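Local coordinates for protein monopolin complex subunit CSM1 (Candida glabrata, PDB 6MJC) that binds a segment of the kinetochore protein Dsn1 and, as a monopolin subunit, probably helps recruit that complex to the kinetochore, at residues 48-53 with 63-68; 8-13 with 31-36; 42-47 with 69-74; 84-89 with 106-111. All blocks are in the same frame, centred on the assembly; numbering follows the deposited sequence.

From the N terminus, contact 2 is made first: residues 8-13 on the opening helix meet 31-36, with strand 19-26 in the loop between them, so that helix 5-13 is laid on the sheet. Contact 3 opens next at 42-47 and closes at 69-74. Within its loop lies contact 1, where 48-53 and 63-68 pair further along the same two strands. Contact 4, 84-89 with 106-111, follows both and ties the exit of helix 76-85 to helix 101-113. No two loops cross. Contacts 1, 2 and 3 share one antiparallel sheet, and Met-44 and Tyr-46 of contact 3 connect that sheet to Met-108 of contact 4.

Contact 1: residues 48-53 with 63-68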
loop_
_atom_site.group_PDB
_atom_site.type_symbol
_atom_site.label_atom_id
_atom_site.label_comp_id
_atom_site.label_asym_id
_atom_site.label_seq_id
_atom_site.Cartn_x
_atom_site.Cartn_y
_atom_site.Cartn_z
ATOM N N LEU A 48 -1.556 -2.518 1.361
ATOM C CA LEU A 48 -0.868 -1.872 2.473
ATOM C C LEU A 48 -0.866 -2.818 3.663
ATOM O O LEU A 48 -1.888 -3.438 3.988
ATOM C CB LEU A 48 -1.550 -0.563 2.882
ATOM C CG LEU A 48 -1.376 0.618 1.926
ATOM C CD1 LEU A 48 -1.949 1.808 2.583
ATOM C CD2 LEU A 48 0.087 0.844 1.533
ATOM N N GLY A 49 0.254 -2.866 4.347
ATOM C CA GLY A 49 0.342 -3.534 5.621
ATOM C C GLY A 49 0.729 -2.588 6.732
ATOM O O GLY A 49 1.685 -1.826 6.594
ATOM N N PHE A 50 -0.020 -2.616 7.817
ATOM C CA PHE A 50 0.296 -1.865 9.023
ATOM C C PHE A 50 0.792 -2.890 10.040
ATOM O O PHE A 50 -0.006 -3.613 10.646
ATOM C CB PHE A 50 -0.918 -1.073 9.516
ATOM C CG PHE A 50 -1.341 0.038 8.577
ATOM C CD1 PHE A 50 -0.692 1.257 8.570
ATOM C CD2 PHE A 50 -2.380 -0.149 7.696
ATOM C CE1 PHE A 50 -1.088 2.266 7.700
ATOM C CE2 PHE A 50 -2.777 0.857 6.834
ATOM C CZ PHE A 50 -2.129 2.065 6.840
ATOM N N VAL A 51 2.090 -2.875 10.295
ATOM C CA VAL A 51 2.787 -3.961 10.956
ATOM C C VAL A 51 3.309 -3.465 12.286
ATOM O O VAL A 51 3.971 -2.421 12.357
ATOM C CB VAL A 51 3.929 -4.509 10.064
ATOM C CG1 VAL A 51 4.766 -5.492 10.838
ATOM C CG2 VAL A 51 3.364 -5.114 8.849
ATOM N N LYS A 52 3.011 -4.222 13.340
ATOM C CA LYS A 52 3.633 -4.080 14.646
ATOM C C LYS A 52 4.375 -5.372 14.961
ATOM O O LYS A 52 3.849 -6.468 14.741
ATOM C CB LYS A 52 2.591 -3.789 15.749
ATOM N N SER A 53 5.599 -5.248 15.446
ATOM C CA SER A 53 6.378 -6.423 15.805
ATOM C C SER A 53 6.982 -6.248 17.190
ATOM O O SER A 53 6.650 -6.987 18.112
ATOM C CB SER A 53 7.476 -6.681 14.776
ATOM N N THR A 63 6.293 0.024 14.652
ATOM C CA THR A 63 5.222 0.194 13.673
ATOM C C THR A 63 5.749 0.725 12.342
ATOM O O THR A 63 6.483 1.719 12.308
ATOM C CB THR A 63 4.139 1.159 14.158
ATOM O OG1 THR A 63 3.117 1.235 13.155
ATOM C CG2 THR A 63 4.715 2.543 14.352
ATOM N N GLU A 64 5.310 0.110 11.248
ATOM C CA GLU A 64 5.713 0.533 9.914
ATOM C C GLU A 64 4.599 0.235 8.917
ATOM O O GLU A 64 3.713 -0.591 9.168
ATOM C CB GLU A 64 7.013 -0.191 9.479
ATOM C CG GLU A 64 6.831 -1.655 9.107
ATOM C CD GLU A 64 8.153 -2.338 8.675
ATOM O OE1 GLU A 64 9.130 -1.635 8.308
ATOM O OE2 GLU A 64 8.196 -3.586 8.707
ATOM N N VAL A 65 4.656 0.904 7.770
ATOM C CA VAL A 65 3.762 0.593 6.663
ATOM C C VAL A 65 4.517 -0.180 5.586
ATOM O O VAL A 65 5.624 0.194 5.174
ATOM C CB VAL A 65 3.142 1.857 6.056
ATOM C CG1 VAL A 65 2.152 1.459 4.968
ATOM C CG2 VAL A 65 2.406 2.714 7.078
ATOM N N ILE A 66 3.901 -1.246 5.106
ATOM C CA ILE A 66 4.416 -2.022 3.973
ATOM C C ILE A 66 3.514 -1.732 2.769
ATOM O O ILE A 66 2.303 -1.935 2.836
ATOM C CB ILE A 66 4.455 -3.540 4.260
ATOM C CG1 ILE A 66 5.226 -3.890 5.548
ATOM C CG2 ILE A 66 5.023 -4.301 2.999
ATOM C CD1 ILE A 66 6.720 -3.534 5.653
ATOM N N TYR A 67 4.123 -1.402 1.626
ATOM C CA TYR A 67 3.414 -1.127 0.378
ATOM C C TYR A 67 3.799 -2.186 -0.630
ATOM O O TYR A 67 4.980 -2.402 -0.866
ATOM C CB TYR A 67 3.767 0.259 -0.198
ATOM C CG TYR A 67 3.484 0.463 -1.698
ATOM C CD1 TYR A 67 2.236 0.872 -2.149
ATOM C CD2 TYR A 67 4.478 0.319 -2.630
ATOM C CE1 TYR A 67 2.004 1.092 -3.495
ATOM C CE2 TYR A 67 4.234 0.543 -4.005
ATOM C CZ TYR A 67 2.986 0.882 -4.419
ATOM O OH TYR A 67 2.716 1.136 -5.740
ATOM N N VAL A 68 2.810 -2.849 -1.213
ATOM C CA VAL A 68 3.055 -3.931 -2.172
ATOM C C VAL A 68 2.328 -3.609 -3.473
ATOM O O VAL A 68 1.087 -3.617 -3.520
ATOM C CB VAL A 68 2.550 -5.277 -1.636
ATOM C CG1 VAL A 68 2.934 -6.435 -2.637
ATOM C CG2 VAL A 68 3.084 -5.590 -0.295
#
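Phe-50 and Val-65 stand side by side and point the same way from neighbouring antiparallel strands. CG2 of Val-65 meets the ring obliquely, 3.6 Å from CE1 of Phe-50. Its other methyl, CG1, reaches 4.1 Å to CD2 of Leu-48, which in turn lies at the edge of the Tyr-67 ring, near its plane. Leu-48 is turned with CG beside its backbone N (chi1 -73°), which brings its end in toward the partner strand. These four residues line the face covered by helices: Phe-13 of helix 5-13 packs on Leu-48, and Phe-104 meets the ring of Tyr-67, whose hydroxyl bonds to Leu-90 O. The strands form a beta hairpin inside the antiparallel sheet, flanked by strands 30-37 and 94-96. Gly-49 with Ile-66 and Val-51 with Glu-64 are the hydrogen-bonded pairs; Gly-49 N to Ile-66 O and Ile-66 N to Gly-49 O both measure 2.7 Å, and Val-51 N to Glu-64 O is 3.0 Å and almost straight (171°). On the opposite face the side chains of Val-51 and Ile-66 meet at an angle, Val-51 CG2 4.0 Å from Ile-66 CG1, and both touch Trp-32 and an apolar side chain of the bound Dsn1 peptide. Glu-64 lays CG against CB of Val-51 and sends OE1 to Ser-95 OG.

Contact 2: residues 8-13 with 31-36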
loop_
_atom_site.group_PDB
_atom_site.type_symbol
_atom_site.label_atom_id
_atom_site.label_comp_id
_atom_site.label_asym_id
_atom_site.label_seq_id
_atom_site.Cartn_x
_atom_site.Cartn_y
_atom_site.Cartn_z
ATOM N N ILE A 8 -7.615 2.399 13.807
ATOM C CA ILE A 8 -8.098 3.753 13.561
ATOM C C ILE A 8 -7.552 4.292 12.245
ATOM O O ILE A 8 -8.294 4.856 11.432
ATOM C CB ILE A 8 -7.719 4.664 14.740
ATOM C CG1 ILE A 8 -8.435 4.180 16.010
ATOM C CG2 ILE A 8 -8.058 6.118 14.412
ATOM C CD1 ILE A 8 -7.897 4.794 17.289
ATOM N N ILE A 9 -6.244 4.124 12.009
ATOM C CA ILE A 9 -5.639 4.645 10.782
ATOM C C ILE A 9 -6.236 3.967 9.560
ATOM O O ILE A 9 -6.533 4.626 8.554
ATOM C CB ILE A 9 -4.102 4.519 10.834
ATOM C CG1 ILE A 9 -3.630 5.454 11.957
ATOM C CG2 ILE A 9 -3.521 4.814 9.499
ATOM C CD1 ILE A 9 -2.320 6.117 11.701
ATOM N N LYS A 10 -6.353 2.638 9.599
ATOM C CA LYS A 10 -6.967 1.899 8.500
ATOM C C LYS A 10 -8.367 2.423 8.197
ATOM O O LYS A 10 -8.706 2.687 7.035
ATOM C CB LYS A 10 -7.034 0.403 8.836
ATOM C CG LYS A 10 -7.859 -0.429 7.850
ATOM C CD LYS A 10 -8.731 -1.456 8.568
ATOM C CE LYS A 10 -9.884 -1.930 7.688
ATOM N NZ LYS A 10 -10.833 -2.806 8.446
ATOM N N ASP A 11 -9.203 2.529 9.232
ATOM C CA ASP A 11 -10.596 2.943 9.046
ATOM C C ASP A 11 -10.685 4.292 8.343
ATOM O O ASP A 11 -11.587 4.534 7.533
ATOM C CB ASP A 11 -11.309 3.013 10.398
ATOM C CG ASP A 11 -11.637 1.660 10.945
ATOM O OD1 ASP A 11 -11.390 0.675 10.219
ATOM O OD2 ASP A 11 -12.130 1.587 12.092
ATOM N N LEU A 12 -9.803 5.214 8.695
ATOM C CA LEU A 12 -9.795 6.484 8.000
ATOM C C LEU A 12 -9.218 6.329 6.598
ATOM O O LEU A 12 -9.724 6.938 5.654
ATOM C CB LEU A 12 -9.032 7.507 8.826
ATOM C CG LEU A 12 -9.598 7.682 10.251
ATOM C CD1 LEU A 12 -8.708 8.842 10.830
ATOM C CD2 LEU A 12 -11.065 7.919 10.422
ATOM N N PHE A 13 -8.194 5.483 6.424
ATOM C CA PHE A 13 -7.583 5.343 5.102
ATOM C C PHE A 13 -8.600 4.865 4.067
ATOM O O PHE A 13 -8.618 5.360 2.924
ATOM C CB PHE A 13 -6.386 4.390 5.149
ATOM C CG PHE A 13 -5.544 4.441 3.897
ATOM C CD1 PHE A 13 -4.534 5.359 3.770
ATOM C CD2 PHE A 13 -5.809 3.612 2.845
ATOM C CE1 PHE A 13 -3.793 5.445 2.643
ATOM C CE2 PHE A 13 -5.075 3.682 1.688
ATOM C CZ PHE A 13 -4.052 4.609 1.583
ATOM N N LEU A 31 -2.098 -5.646 10.263
ATOM C CA LEU A 31 -3.369 -5.428 9.590
ATOM C C LEU A 31 -3.082 -5.054 8.156
ATOM O O LEU A 31 -2.274 -4.153 7.909
ATOM C CB LEU A 31 -4.169 -4.324 10.288
ATOM C CG LEU A 31 -5.409 -3.877 9.528
ATOM C CD1 LEU A 31 -6.422 -4.978 9.390
ATOM C CD2 LEU A 31 -6.024 -2.656 10.248
ATOM N N TRP A 32 -3.689 -5.794 7.217
ATOM C CA TRP A 32 -3.374 -5.702 5.807
ATOM C C TRP A 32 -4.635 -5.466 5.011
ATOM O O TRP A 32 -5.698 -5.990 5.349
ATOM C CB TRP A 32 -2.684 -7.001 5.272
ATOM C CG TRP A 32 -1.375 -7.266 5.901
ATOM C CD1 TRP A 32 -1.146 -7.769 7.166
ATOM C CD2 TRP A 32 -0.111 -7.018 5.331
ATOM N NE1 TRP A 32 0.194 -7.869 7.394
ATOM C CE2 TRP A 32 0.862 -7.408 6.288
ATOM C CE3 TRP A 32 0.311 -6.479 4.113
ATOM C CZ2 TRP A 32 2.232 -7.319 6.042
ATOM C CZ3 TRP A 32 1.682 -6.383 3.874
ATOM C CH2 TRP A 32 2.621 -6.794 4.836
ATOM N N PHE A 33 -4.515 -4.705 3.913
ATOM C CA PHE A 33 -5.676 -4.607 3.039
ATOM C C PHE A 33 -5.309 -4.288 1.604
ATOM O O PHE A 33 -4.303 -3.638 1.336
ATOM C CB PHE A 33 -6.669 -3.569 3.507
ATOM C CG PHE A 33 -6.084 -2.242 3.802
ATOM C CD1 PHE A 33 -5.583 -1.988 5.061
ATOM C CD2 PHE A 33 -6.066 -1.233 2.865
ATOM C CE1 PHE A 33 -5.063 -0.767 5.384
ATOM C CE2 PHE A 33 -5.559 0.028 3.191
ATOM C CZ PHE A 33 -5.049 0.252 4.448
ATOM N N ASP A 34 -6.143 -4.772 0.688
ATOM C CA ASP A 34 -5.945 -4.556 -0.738
ATOM C C ASP A 34 -6.673 -3.273 -1.097
ATOM O O ASP A 34 -7.778 -3.029 -0.607
ATOM C CB ASP A 34 -6.525 -5.688 -1.573
ATOM C CG ASP A 34 -5.567 -6.822 -1.760
ATOM O OD1 ASP A 34 -4.498 -6.836 -1.123
ATOM O OD2 ASP A 34 -5.894 -7.710 -2.565
ATOM N N THR A 35 -6.071 -2.469 -1.965
ATOM C CA THR A 35 -6.583 -1.145 -2.277
ATOM C C THR A 35 -6.494 -0.942 -3.780
ATOM O O THR A 35 -5.553 -1.417 -4.431
ATOM C CB THR A 35 -5.749 -0.041 -1.613
ATOM O OG1 THR A 35 -5.544 -0.346 -0.236
ATOM C CG2 THR A 35 -6.457 1.291 -1.714
ATOM N N SER A 36 -7.479 -0.242 -4.308
ATOM C CA SER A 36 -7.484 0.321 -5.644
ATOM C C SER A 36 -7.557 1.828 -5.486
ATOM O O SER A 36 -8.400 2.339 -4.737
ATOM C CB SER A 36 -8.677 -0.236 -6.439
ATOM O OG SER A 36 -8.759 0.372 -7.699
#
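Helix 8-13 runs nearly parallel to strand 31-36, its axis 10.2 Å from the strand's and 12° away in direction, with no hydrogen bond between them. Side chains span the gap instead. Lys-10, though poorly ordered, contributes its methylenes: CG lies 3.8 Å from Leu-31 CD2, with the two side chains at about a right angle. The same CG is 3.7 Å from Phe-33 CE1, meeting that ring obliquely as lysine and phenylalanine pass in opposite directions. A bend at the second torsion carries the lysine chain past both partners, and its NZ ends in a long ion pair with Asp-11. One turn later, Phe-13 brings CD2 to 3.6 Å from Phe-33 CE2. The two rings are inclined at 48° with centroids 5.7 Å apart, and CD2 and CE2 of Phe-13 lie near the plane of Phe-33, at its edge. At the far end, Thr-35 CG2 comes up to the edge of the Phe-13 ring; Tyr-46 and Leu-101 also pack on this phenylalanine. This is alpha/beta layer packing, an N-terminal helix laid along one face of an antiparallel sheet, consistent with the RWD-like fold of Csm1 and related kinetochore proteins.

Contact 3: residues 42-47 with 69-74; sequences GIMDYK and PLLKQR
Asp-45 and Arg-74 carry the charged part of the contact. NH1 of Arg-74 gives an almost straight hydrogen bond of 2.7 Å to OD2 of Asp-45 (173° at the hydrogen), using the anti lone pair of that oxygen. The donor group and the carboxylate are nearly coplanar, their planes 14° apart. Ile-43 O sits over one face of the same guanidinium, offset toward its rim, and NE forms a salt bridge with Glu-78 OE2, so both NH1 and NE have a carboxylate partner.

One water supplements the direct bonds. It accepts from Asp-45 N and from Arg-74 NH1, in the guanidinium plane, and donates to Leu-70 O at 2.8 Å, bridging strand and loop where the sheet pairing gives out. That pairing ends with Tyr-46 and Pro-69, an antiparallel non-hydrogen-bonded pair, and with the bond from Leu-70 N to Asp-45 O (3.0 Å), whose donor stands above the carbonyl plane. Beyond it the chain folds into a type I turn from Leu-71 to Arg-74.

The apolar contacts run on both sides of the strand. Met-44 bends at its second torsion (73°), and its CE reaches 3.6 Å from Pro-69 CB and 3.7 Å from Leu-71 CD2. Leu-70 instead rests CD1 on the backbone of Tyr-46, 3.7 Å from C.

Strand 44-52 is thereby joined to the loop between strand 63-69 and helix 76-85. Met-44 touches Tyr-67 of strand 63-69, Leu-82 on helix 76-85, and Met-108 and Leu-112 on helix 101-113, while Asp-45 packs on Ser-36 of strand 30-37.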
loop_
_atom_site.group_PDB
_atom_site.type_symbol
_atom_site.label_atom_id
_atom_site.label_comp_id
_atom_site.label_asym_id
_atom_site.label_seq_id
_atom_site.Cartn_x
_atom_site.Cartn_y
_atom_site.Cartn_z
ATOM N N GLY A 42 -5.953 6.918 -14.405
ATOM C CA GLY A 42 -5.184 5.709 -14.179
ATOM C C GLY A 42 -5.572 5.077 -12.872
ATOM O O GLY A 42 -5.977 5.762 -11.926
ATOM N N ILE A 43 -5.490 3.755 -12.820
ATOM C CA ILE A 43 -5.788 3.008 -11.609
ATOM C C ILE A 43 -4.574 2.178 -11.233
ATOM O O ILE A 43 -4.010 1.467 -12.077
ATOM C CB ILE A 43 -7.020 2.105 -11.777
ATOM C CG1 ILE A 43 -8.288 2.949 -11.892
ATOM C CG2 ILE A 43 -7.119 1.153 -10.592
ATOM C CD1 ILE A 43 -9.546 2.139 -12.148
ATOM N N MET A 44 -4.236 2.203 -9.951
ATOM C CA MET A 44 -3.196 1.380 -9.372
ATOM C C MET A 44 -3.784 0.544 -8.245
ATOM O O MET A 44 -4.516 1.067 -7.391
ATOM C CB MET A 44 -2.071 2.263 -8.857
ATOM C CG MET A 44 -0.931 1.515 -8.252
ATOM S SD MET A 44 0.032 0.713 -9.569
ATOM C CE MET A 44 1.066 -0.208 -8.485
ATOM N N ASP A 45 -3.517 -0.755 -8.296
ATOM C CA ASP A 45 -3.859 -1.649 -7.212
ATOM C C ASP A 45 -2.620 -1.905 -6.369
ATOM O O ASP A 45 -1.504 -2.097 -6.883
ATOM C CB ASP A 45 -4.450 -2.975 -7.718
ATOM C CG ASP A 45 -5.887 -2.850 -8.183
ATOM O OD1 ASP A 45 -6.814 -2.888 -7.351
ATOM O OD2 ASP A 45 -6.093 -2.745 -9.397
ATOM N N TYR A 46 -2.817 -1.905 -5.064
ATOM C CA TYR A 46 -1.725 -2.188 -4.138
ATOM C C TYR A 46 -2.294 -2.712 -2.834
ATOM O O TYR A 46 -3.475 -2.538 -2.521
ATOM C CB TYR A 46 -0.847 -0.945 -3.892
ATOM C CG TYR A 46 -1.552 0.288 -3.336
ATOM C CD1 TYR A 46 -1.630 0.492 -1.967
ATOM C CD2 TYR A 46 -2.087 1.248 -4.167
ATOM C CE1 TYR A 46 -2.274 1.639 -1.430
ATOM C CE2 TYR A 46 -2.740 2.395 -3.643
ATOM C CZ TYR A 46 -2.811 2.579 -2.287
ATOM O OH TYR A 46 -3.415 3.703 -1.741
ATOM N N LYS A 47 -1.419 -3.314 -2.053
ATOM C CA LYS A 47 -1.731 -3.796 -0.712
ATOM C C LYS A 47 -0.922 -2.971 0.273
ATOM O O LYS A 47 0.245 -2.690 0.012
ATOM C CB LYS A 47 -1.359 -5.281 -0.651
ATOM C CG LYS A 47 -1.708 -6.021 0.601
ATOM C CD LYS A 47 -1.190 -7.469 0.374
ATOM C CE LYS A 47 -1.353 -8.268 1.619
ATOM N NZ LYS A 47 -0.758 -9.587 1.411
ATOM N N PRO A 69 3.019 -3.280 -4.558
ATOM C CA PRO A 69 2.297 -3.020 -5.807
ATOM C C PRO A 69 1.741 -4.313 -6.404
ATOM O O PRO A 69 2.422 -5.329 -6.436
ATOM C CB PRO A 69 3.377 -2.391 -6.693
ATOM C CG PRO A 69 4.654 -2.976 -6.230
ATOM C CD PRO A 69 4.482 -3.198 -4.718
ATOM N N LEU A 70 0.501 -4.270 -6.876
ATOM C CA LEU A 70 -0.148 -5.442 -7.466
ATOM C C LEU A 70 -0.213 -5.248 -8.980
ATOM O O LEU A 70 -1.173 -4.714 -9.540
ATOM C CB LEU A 70 -1.510 -5.634 -6.822
ATOM C CG LEU A 70 -1.513 -5.781 -5.309
ATOM C CD1 LEU A 70 -2.990 -5.777 -4.747
ATOM C CD2 LEU A 70 -0.750 -6.984 -4.822
ATOM N N LEU A 71 0.859 -5.652 -9.642
ATOM C CA LEU A 71 0.987 -5.424 -11.064
ATOM C C LEU A 71 0.338 -6.528 -11.883
ATOM O O LEU A 71 -0.056 -6.294 -13.013
ATOM C CB LEU A 71 2.462 -5.263 -11.446
ATOM C CG LEU A 71 3.272 -4.313 -10.535
ATOM C CD1 LEU A 71 4.698 -4.196 -10.999
ATOM C CD2 LEU A 71 2.607 -2.957 -10.472
ATOM N N LYS A 72 0.191 -7.735 -11.331
ATOM C CA LYS A 72 -0.411 -8.833 -12.068
ATOM C C LYS A 72 -1.818 -8.508 -12.526
ATOM O O LYS A 72 -2.275 -9.029 -13.559
ATOM C CB LYS A 72 -0.435 -10.052 -11.151
ATOM C CG LYS A 72 0.801 -10.910 -11.231
ATOM C CD LYS A 72 0.720 -12.000 -10.180
ATOM C CE LYS A 72 1.493 -13.239 -10.591
ATOM N NZ LYS A 72 2.833 -12.915 -11.152
ATOM N N GLN A 73 -2.492 -7.620 -11.787
ATOM C CA GLN A 73 -3.873 -7.249 -12.058
ATOM C C GLN A 73 -4.015 -6.291 -13.224
ATOM O O GLN A 73 -5.145 -6.008 -13.624
ATOM C CB GLN A 73 -4.517 -6.558 -10.843
ATOM C CG GLN A 73 -4.725 -7.388 -9.619
ATOM C CD GLN A 73 -5.487 -6.618 -8.559
ATOM O OE1 GLN A 73 -6.311 -5.755 -8.868
ATOM N NE2 GLN A 73 -5.203 -6.913 -7.305
ATOM N N ARG A 74 -2.924 -5.758 -13.735
ATOM C CA ARG A 74 -2.932 -4.821 -14.850
ATOM C C ARG A 74 -2.764 -5.553 -16.169
ATOM O O ARG A 74 -2.134 -6.614 -16.233
ATOM C CB ARG A 74 -1.793 -3.795 -14.690
ATOM C CG ARG A 74 -1.848 -2.935 -13.420
ATOM C CD ARG A 74 -2.688 -1.647 -13.553
ATOM N NE ARG A 74 -4.105 -1.932 -13.731
ATOM C CZ ARG A 74 -4.944 -2.213 -12.746
ATOM N NH1 ARG A 74 -4.519 -2.266 -11.481
ATOM N NH2 ARG A 74 -6.220 -2.438 -13.015
HETATM O O HOH W 1 -1.593 -2.051 -10.175
#

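Contact 4: residues 84-89 with 106-111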
loop_
_atom_site.group_PDB
_atom_site.type_symbol
_atom_site.label_atom_id
_atom_site.label_comp_id
_atom_site.label_asym_id
_atom_site.label_seq_id
_atom_site.Cartn_x
_atom_site.Cartn_y
_atom_site.Cartn_z
ATOM N N LYS A 84 4.993 5.345 -17.124
ATOM C CA LYS A 84 5.339 6.700 -17.533
ATOM C C LYS A 84 5.028 7.689 -16.430
ATOM O O LYS A 84 5.734 8.686 -16.261
ATOM C CB LYS A 84 4.559 7.116 -18.777
ATOM C CG LYS A 84 4.867 6.400 -20.055
ATOM C CD LYS A 84 3.978 6.969 -21.202
ATOM C CE LYS A 84 3.753 5.955 -22.319
ATOM N NZ LYS A 84 2.763 6.427 -23.334
ATOM N N LYS A 85 3.972 7.426 -15.667
ATOM C CA LYS A 85 3.411 8.443 -14.788
ATOM C C LYS A 85 3.990 8.340 -13.393
ATOM O O LYS A 85 4.183 9.364 -12.728
ATOM C CB LYS A 85 1.879 8.318 -14.709
ATOM C CG LYS A 85 1.163 8.595 -16.026
ATOM C CD LYS A 85 -0.301 9.021 -15.849
ATOM C CE LYS A 85 -1.250 7.846 -15.757
ATOM N NZ LYS A 85 -2.674 8.288 -15.747
ATOM N N LEU A 86 4.280 7.065 -12.917
ATOM C CA LEU A 86 4.692 6.964 -11.533
ATOM C C LEU A 86 6.204 6.782 -11.407
ATOM O O LEU A 86 6.854 6.226 -12.298
ATOM C CB LEU A 86 4.022 5.783 -10.824
ATOM C CG LEU A 86 2.533 5.510 -11.036
ATOM C CD1 LEU A 86 2.122 4.445 -9.975
ATOM C CD2 LEU A 86 1.597 6.605 -11.041
ATOM N N PRO A 87 6.753 7.154 -10.253
ATOM C CA PRO A 87 8.179 6.944 -10.020
ATOM C C PRO A 87 8.516 5.462 -9.901
ATOM O O PRO A 87 7.684 4.632 -9.532
ATOM C CB PRO A 87 8.460 7.705 -8.716
ATOM C CG PRO A 87 7.119 7.963 -8.095
ATOM C CD PRO A 87 6.108 7.952 -9.188
ATOM N N ASP A 88 9.754 5.132 -10.277
ATOM C CA ASP A 88 10.194 3.722 -10.270
ATOM C C ASP A 88 9.906 3.027 -8.941
ATOM O O ASP A 88 9.594 1.822 -8.897
ATOM C CB ASP A 88 11.707 3.622 -10.527
ATOM C CG ASP A 88 12.111 3.976 -11.946
ATOM O OD1 ASP A 88 11.209 4.167 -12.782
ATOM O OD2 ASP A 88 13.335 4.056 -12.224
ATOM N N TYR A 89 10.042 3.750 -7.829
ATOM C CA TYR A 89 9.911 3.053 -6.548
ATOM C C TYR A 89 8.507 2.570 -6.261
ATOM O O TYR A 89 8.335 1.667 -5.415
ATOM C CB TYR A 89 10.410 3.930 -5.418
ATOM C CG TYR A 89 9.794 5.285 -5.310
ATOM C CD1 TYR A 89 8.515 5.457 -4.817
ATOM C CD2 TYR A 89 10.514 6.409 -5.670
ATOM C CE1 TYR A 89 7.946 6.736 -4.714
ATOM C CE2 TYR A 89 9.964 7.694 -5.528
ATOM C CZ TYR A 89 8.691 7.842 -5.071
ATOM O OH TYR A 89 8.173 9.110 -4.987
ATOM N N ILE A 106 -0.491 11.283 -1.172
ATOM C CA ILE A 106 -0.446 12.441 -2.058
ATOM C C ILE A 106 0.355 12.137 -3.316
ATOM O O ILE A 106 -0.058 12.495 -4.423
ATOM C CB ILE A 106 0.150 13.645 -1.328
ATOM C CG1 ILE A 106 -0.768 14.094 -0.193
ATOM C CG2 ILE A 106 0.363 14.812 -2.316
ATOM C CD1 ILE A 106 -0.201 15.169 0.691
ATOM N N LYS A 107 1.539 11.538 -3.161
ATOM C CA LYS A 107 2.376 11.164 -4.310
ATOM C C LYS A 107 1.628 10.231 -5.248
ATOM O O LYS A 107 1.611 10.426 -6.477
ATOM C CB LYS A 107 3.655 10.490 -3.812
ATOM C CG LYS A 107 4.608 9.931 -4.883
ATOM C CD LYS A 107 5.098 11.009 -5.811
ATOM C CE LYS A 107 6.205 11.823 -5.196
ATOM N NZ LYS A 107 6.834 12.686 -6.241
ATOM N N MET A 108 0.979 9.213 -4.686
ATOM C CA MET A 108 0.235 8.279 -5.534
ATOM C C MET A 108 -0.900 8.995 -6.249
ATOM O O MET A 108 -1.115 8.797 -7.450
ATOM C CB MET A 108 -0.312 7.110 -4.717
ATOM C CG MET A 108 -1.117 6.107 -5.534
ATOM S SD MET A 108 -0.140 5.083 -6.607
ATOM C CE MET A 108 0.587 4.007 -5.375
ATOM N N SER A 109 -1.633 9.849 -5.532
ATOM C CA SER A 109 -2.793 10.481 -6.118
ATOM C C SER A 109 -2.371 11.431 -7.227
ATOM O O SER A 109 -2.976 11.450 -8.303
ATOM C CB SER A 109 -3.583 11.201 -5.024
ATOM O OG SER A 109 -4.816 11.650 -5.558
ATOM N N LYS A 110 -1.296 12.179 -7.012
ATOM C CA LYS A 110 -0.862 13.124 -8.026
ATOM C C LYS A 110 -0.277 12.401 -9.227
ATOM O O LYS A 110 -0.478 12.827 -10.368
ATOM C CB LYS A 110 0.170 14.079 -7.449
ATOM C CG LYS A 110 -0.418 15.144 -6.509
ATOM C CD LYS A 110 0.648 16.142 -6.058
ATOM C CE LYS A 110 0.041 17.234 -5.163
ATOM N NZ LYS A 110 1.073 18.124 -4.553
ATOM N N SER A 111 0.479 11.331 -8.984
ATOM C CA SER A 111 1.093 10.589 -10.077
ATOM C C SER A 111 0.025 10.007 -10.986
ATOM O O SER A 111 0.146 10.074 -12.215
ATOM C CB SER A 111 2.007 9.500 -9.530
ATOM O OG SER A 111 3.019 10.045 -8.696
#
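Leu-86 and Ser-111 lie at the centre of a van der Waals contact, without hydrogen bonds across it, between the chain leaving helix 76-85 and the C-terminal helix 101-113. CD2 of Leu-86 rests on Ser-111 CB, modelled at a doubtfully short 3.3 Å, and its other methyl, CD1, lies 4.1 Å from Met-108 SD where the two side chains cross obliquely. Pro-87 places CD 3.8 Å from Ser-111 OG. That hydroxyl is turned back into its own helix and donates to Lys-107 O at 2.7 Å from above the carbonyl plane. Ser-111 N bonds to the same oxygen from the other face, so the N-H and the hydroxyl of one residue both grip the carbonyl four residues earlier.

Here the helix 76-85 ends: Leu-86 is the first residue to leave helical torsions, and Pro-87 follows in extended conformation before the short 3-10 segment that begins at Asp-88. Both helices belong to the helical layer against the antiparallel sheet of this alpha/beta domain, which Met-108 contacts at Met-44 and Tyr-46.

Tyr-89 and Lys-107 close the far end, crossing at about a right angle. With bends at its second and third torsions (60° and 79°), the lysine chain curls so that CE lies 3.4 Å from Tyr-89 OH, while Pro-87 CB lies over one face of the tyrosine ring, toward its rim. A basic side chain of the bound Dsn1 peptide packs on Tyr-89. At the other end, Lys-85 rests CB 3.5 Å from Ser-111 O and sends NZ to Leu-112 O.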